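Long-range contact in sugar ABC transporter, sugar-binding protein (Streptococcus pneumoniae, PDB 2I58), which binds a glucose-, fructose- and galactose-containing sugar, probably raffinose, outside the cell and probably delivers it to an ABC importer for uptake: residues Q13-T18 against V39-N44. Sequence-based numbering, arbitrary orientation.
With GLC (alpha-D-glucopyranose), chain C; FRU (beta-D-fructofuranose), chain B.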
ATOM      1  N   GLN A  13       0.754   9.965   8.041  1.00 47.66           N
ATOM      2  CA  GLN A  13      -0.359   9.385   7.290  1.00 48.15           C
ATOM      3  C   GLN A  13      -0.482   7.884   7.597  1.00 48.32           C
ATOM      4  O   GLN A  13      -1.236   7.186   6.946  1.00 49.03           O
ATOM      5  CB  GLN A  13      -0.161   9.522   5.784  1.00 47.39           C
ATOM      6  CG  GLN A  13      -0.169  10.928   5.189  1.00 46.47           C
ATOM      7  CD  GLN A  13      -0.168  10.895   3.648  1.00 45.64           C
ATOM      8  OE1 GLN A  13      -1.098  10.370   3.003  1.00 49.30           O
ATOM      9  NE2 GLN A  13       0.854  11.481   3.057  1.00 42.86           N
ATOM     10  N   LYS A  14       0.243   7.358   8.563  1.00 47.76           N
ATOM     11  CA  LYS A  14       0.152   5.925   8.785  1.00 48.51           C
ATOM     12  C   LYS A  14      -0.577   5.579  10.124  1.00 51.91           C
ATOM     13  O   LYS A  14       0.033   5.501  11.196  1.00 51.66           O
ATOM     14  CB  LYS A  14       1.545   5.333   8.655  1.00 46.28           C
ATOM     15  CG  LYS A  14       1.553   3.857   8.788  1.00 47.10           C
ATOM     16  CD  LYS A  14       2.512   3.196   7.807  1.00 44.84           C
ATOM     17  CE  LYS A  14       2.371   1.705   7.899  1.00 43.21           C
ATOM     18  NZ  LYS A  14       1.099   1.280   7.295  1.00 45.83           N
ATOM     19  N   LYS A  15      -1.889   5.356  10.008  1.00 55.78           N
ATOM     20  CA  LYS A  15      -2.842   5.352  11.125  1.00 60.13           C
ATOM     21  C   LYS A  15      -2.902   4.086  11.975  1.00 60.92           C
ATOM     22  O   LYS A  15      -3.068   4.133  13.179  1.00 62.28           O
ATOM     23  CB  LYS A  15      -4.248   5.601  10.568  1.00 63.57           C
ATOM     24  CG  LYS A  15      -4.470   7.065  10.125  1.00 67.35           C
ATOM     25  CD  LYS A  15      -5.964   7.434   9.841  1.00 73.16           C
ATOM     26  CE  LYS A  15      -6.093   8.819   9.152  1.00 75.31           C
ATOM     27  NZ  LYS A  15      -5.329   9.947   9.841  1.00 75.73           N
ATOM     28  N   GLU A  16      -2.831   2.949  11.315  1.00 60.39           N
ATOM     29  CA  GLU A  16      -2.678   1.659  11.975  1.00 60.58           C
ATOM     30  C   GLU A  16      -1.587   1.713  13.054  1.00 58.92           C
ATOM     31  O   GLU A  16      -1.694   1.018  14.080  1.00 60.52           O
ATOM     32  CB  GLU A  16      -2.288   0.577  10.941  1.00 59.52           C
ATOM     33  CG  GLU A  16      -3.314   0.342   9.834  1.00 60.51           C
ATOM     34  CD  GLU A  16      -3.108   1.186   8.556  1.00 58.00           C
ATOM     35  OE1 GLU A  16      -2.137   1.964   8.444  1.00 51.59           O
ATOM     36  OE2 GLU A  16      -3.946   1.046   7.650  1.00 58.53           O
ATOM     37  N   MET A  17      -0.547   2.521  12.787  1.00 55.60           N
ATOM     38  CA  MET A  17       0.708   2.497  13.511  1.00 53.24           C
ATOM     39  C   MET A  17       0.926   3.683  14.378  1.00 54.32           C
ATOM     40  O   MET A  17       2.024   3.875  14.855  1.00 53.43           O
ATOM     41  CB  MET A  17       1.865   2.434  12.531  1.00 50.23           C
ATOM     42  CG  MET A  17       2.102   1.059  11.997  1.00 49.45           C
ATOM     43  SD  MET A  17       2.348  -0.162  13.311  1.00 49.19           S
ATOM     44  CE  MET A  17       3.834   0.467  14.061  1.00 44.43           C
ATOM     45  N   THR A  18      -0.111   4.468  14.627  1.00 57.49           N
ATOM     46  CA  THR A  18       0.021   5.647  15.478  1.00 59.40           C
ATOM     47  C   THR A  18       0.459   5.334  16.907  1.00 61.40           C
ATOM     48  O   THR A  18       1.375   5.981  17.424  1.00 61.61           O
ATOM     49  CB  THR A  18      -1.264   6.478  15.490  1.00 61.85           C
ATOM     50  OG1 THR A  18      -1.351   7.205  14.250  1.00 61.27           O
ATOM     51  CG2 THR A  18      -1.276   7.463  16.673  1.00 63.46           C
ATOM     52  N   VAL A  39       2.925  14.909  16.728  1.00 68.36           N
ATOM     53  CA  VAL A  39       2.478  13.895  15.790  1.00 65.70           C
ATOM     54  C   VAL A  39       1.081  14.342  15.392  1.00 67.69           C
ATOM     55  O   VAL A  39       0.214  14.531  16.241  1.00 69.78           O
ATOM     56  CB  VAL A  39       2.493  12.488  16.395  1.00 64.56           C
ATOM     57  CG1 VAL A  39       2.181  11.446  15.340  1.00 61.24           C
ATOM     58  CG2 VAL A  39       3.865  12.190  16.989  1.00 62.76           C
ATOM     59  N   VAL A  40       0.894  14.581  14.102  1.00 66.86           N
ATOM     60  CA  VAL A  40      -0.356  15.123  13.596  1.00 69.16           C
ATOM     61  C   VAL A  40      -0.937  14.068  12.679  1.00 68.08           C
ATOM     62  O   VAL A  40      -0.363  13.776  11.656  1.00 65.23           O
ATOM     63  CB  VAL A  40      -0.169  16.482  12.840  1.00 69.45           C
ATOM     64  CG1 VAL A  40      -1.322  16.741  11.953  1.00 69.51           C
ATOM     65  CG2 VAL A  40      -0.023  17.643  13.815  1.00 71.26           C
ATOM     66  N   ASN A  41      -2.065  13.486  13.096  1.00 70.97           N
ATOM     67  CA  ASN A  41      -2.847  12.534  12.311  1.00 71.19           C
ATOM     68  C   ASN A  41      -4.169  13.204  12.042  1.00 75.28           C
ATOM     69  O   ASN A  41      -4.963  13.334  12.973  1.00 77.43           O
ATOM     70  CB  ASN A  41      -3.128  11.252  13.112  1.00 71.29           C
ATOM     71  CG  ASN A  41      -1.980  10.294  13.100  1.00 68.23           C
ATOM     72  OD1 ASN A  41      -1.571   9.807  12.047  1.00 67.38           O
ATOM     73  ND2 ASN A  41      -1.440  10.011  14.274  1.00 68.08           N
ATOM     74  N   VAL A  42      -4.399  13.662  10.804  1.00 76.36           N
ATOM     75  CA  VAL A  42      -5.711  14.247  10.457  1.00 80.55           C
ATOM     76  C   VAL A  42      -6.445  13.331   9.503  1.00 81.82           C
ATOM     77  O   VAL A  42      -5.838  12.444   8.885  1.00 78.44           O
ATOM     78  CB  VAL A  42      -5.704  15.753   9.881  1.00 81.66           C
ATOM     79  CG1 VAL A  42      -5.867  16.799  11.004  1.00 83.21           C
ATOM     80  CG2 VAL A  42      -4.489  16.055   9.034  1.00 77.53           C
ATOM     81  N   PRO A  43      -7.780  13.505   9.451  1.00 87.17           N
ATOM     82  CA  PRO A  43      -8.589  12.996   8.331  1.00 88.63           C
ATOM     83  C   PRO A  43      -8.204  13.607   6.970  1.00 87.01           C
ATOM     84  O   PRO A  43      -7.747  14.756   6.908  1.00 86.46           O
ATOM     85  CB  PRO A  43     -10.032  13.400   8.722  1.00 93.27           C
ATOM     86  CG  PRO A  43      -9.988  13.622  10.245  1.00 94.41           C
ATOM     87  CD  PRO A  43      -8.611  14.140  10.508  1.00 90.93           C
ATOM     88  N   ASN A  44      -8.416  12.827   5.908  1.00 86.18           N
ATOM     89  CA  ASN A  44      -8.161  13.221   4.505  1.00 84.88           C
ATOM     90  C   ASN A  44      -6.754  13.800   4.377  1.00 80.03           C
ATOM     91  O   ASN A  44      -6.509  14.796   3.702  1.00 80.36           O
ATOM     92  CB  ASN A  44      -9.254  14.174   3.959  1.00 88.75           C
ATOM     93  CG  ASN A  44     -10.688  13.646   4.213  1.00 94.36           C
ATOM     94  OD1 ASN A  44     -11.087  12.587   3.734  1.00 96.37           O
ATOM     95  ND2 ASN A  44     -11.451  14.394   4.987  1.00 99.57           N
TER
HETATM   96  C1  GLC C   2      -3.038   3.404   3.394  1.00 44.49           C
HETATM   97  C2  GLC C   2      -2.707   2.747   4.712  1.00 42.73           C
HETATM   98  C3  GLC C   2      -1.372   3.198   5.174  1.00 41.86           C
HETATM   99  C4  GLC C   2      -0.337   2.991   4.075  1.00 43.74           C
HETATM  100  C5  GLC C   2      -0.799   3.598   2.746  1.00 46.56           C
HETATM  101  C6  GLC C   2       0.162   3.342   1.555  1.00 50.05           C
HETATM  102  O1  GLC C   2      -3.322   4.789   3.685  1.00 45.16           O
HETATM  103  O2  GLC C   2      -3.622   3.226   5.644  1.00 43.05           O
HETATM  104  O3  GLC C   2      -1.147   2.439   6.325  1.00 40.33           O
HETATM  105  O4  GLC C   2       0.838   3.680   4.471  1.00 44.91           O
HETATM  106  O5  GLC C   2      -2.061   3.119   2.387  1.00 43.91           O
HETATM  107  O6  GLC C   2      -0.417   3.935   0.479  1.00 50.80           O
HETATM  108  C1  FRU B   3      -5.487   5.184   4.183  1.00 50.65           C
HETATM  109  C2  FRU B   3      -4.285   5.725   3.443  1.00 48.99           C
HETATM  110  C3  FRU B   3      -4.198   7.170   3.901  1.00 48.10           C
HETATM  111  C4  FRU B   3      -3.591   7.879   2.709  1.00 47.35           C
HETATM  112  C5  FRU B   3      -4.204   7.168   1.530  1.00 48.36           C
HETATM  113  C6  FRU B   3      -3.166   7.143   0.419  1.00 50.58           C
HETATM  114  O1  FRU B   3      -6.565   5.621   3.334  1.00 56.39           O
HETATM  115  O3  FRU B   3      -3.348   7.281   5.035  1.00 50.75           O
HETATM  116  O4  FRU B   3      -3.908   9.272   2.680  1.00 47.44           O
HETATM  117  O5  FRU B   3      -4.560   5.863   1.995  1.00 48.87           O
HETATM  118  O6  FRU B   3      -3.748   6.972  -0.914  1.00 57.31           O
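The ammonium group of K15 donates a hydrogen bond to the backbone carbonyl of V42, with NZ 2.7 Å from O. The two loops joined here follow neighbouring parallel strands, 6-11 and 35-40, in one lobe of a periplasmic-binding-protein fold. NZ lies above the carbonyl plane, about 55° out of it, and so does not sit on a lone pair. The K15 chain runs extended and bends only at its last torsion (chi4 -50°), which turns NZ toward V42. NZ also passes 4.2 Å from CB of N41.

N41 and T18 approach each other from opposite directions. OG1 of T18 lies 2.8 Å from ND2 of N41, and the T18 methyl CG2 is 3.5 Å from the same nitrogen. On the other branch of the amide, OD1 of N41 accepts a hydrogen bond from ND2 of N12. That bond helps fix the rotation of the amide.

The 13-18 loop also carries sugar-binding groups. K14 NZ donates to O3 of the glucose, and E16 OE2 accepts from its O2. The K14 and E16 side chains form a salt bridge. At the fructose, O4 donates to OE1 of Q13 at 3.0 Å, while Q13 NE2 bonds to the backbone O of N63.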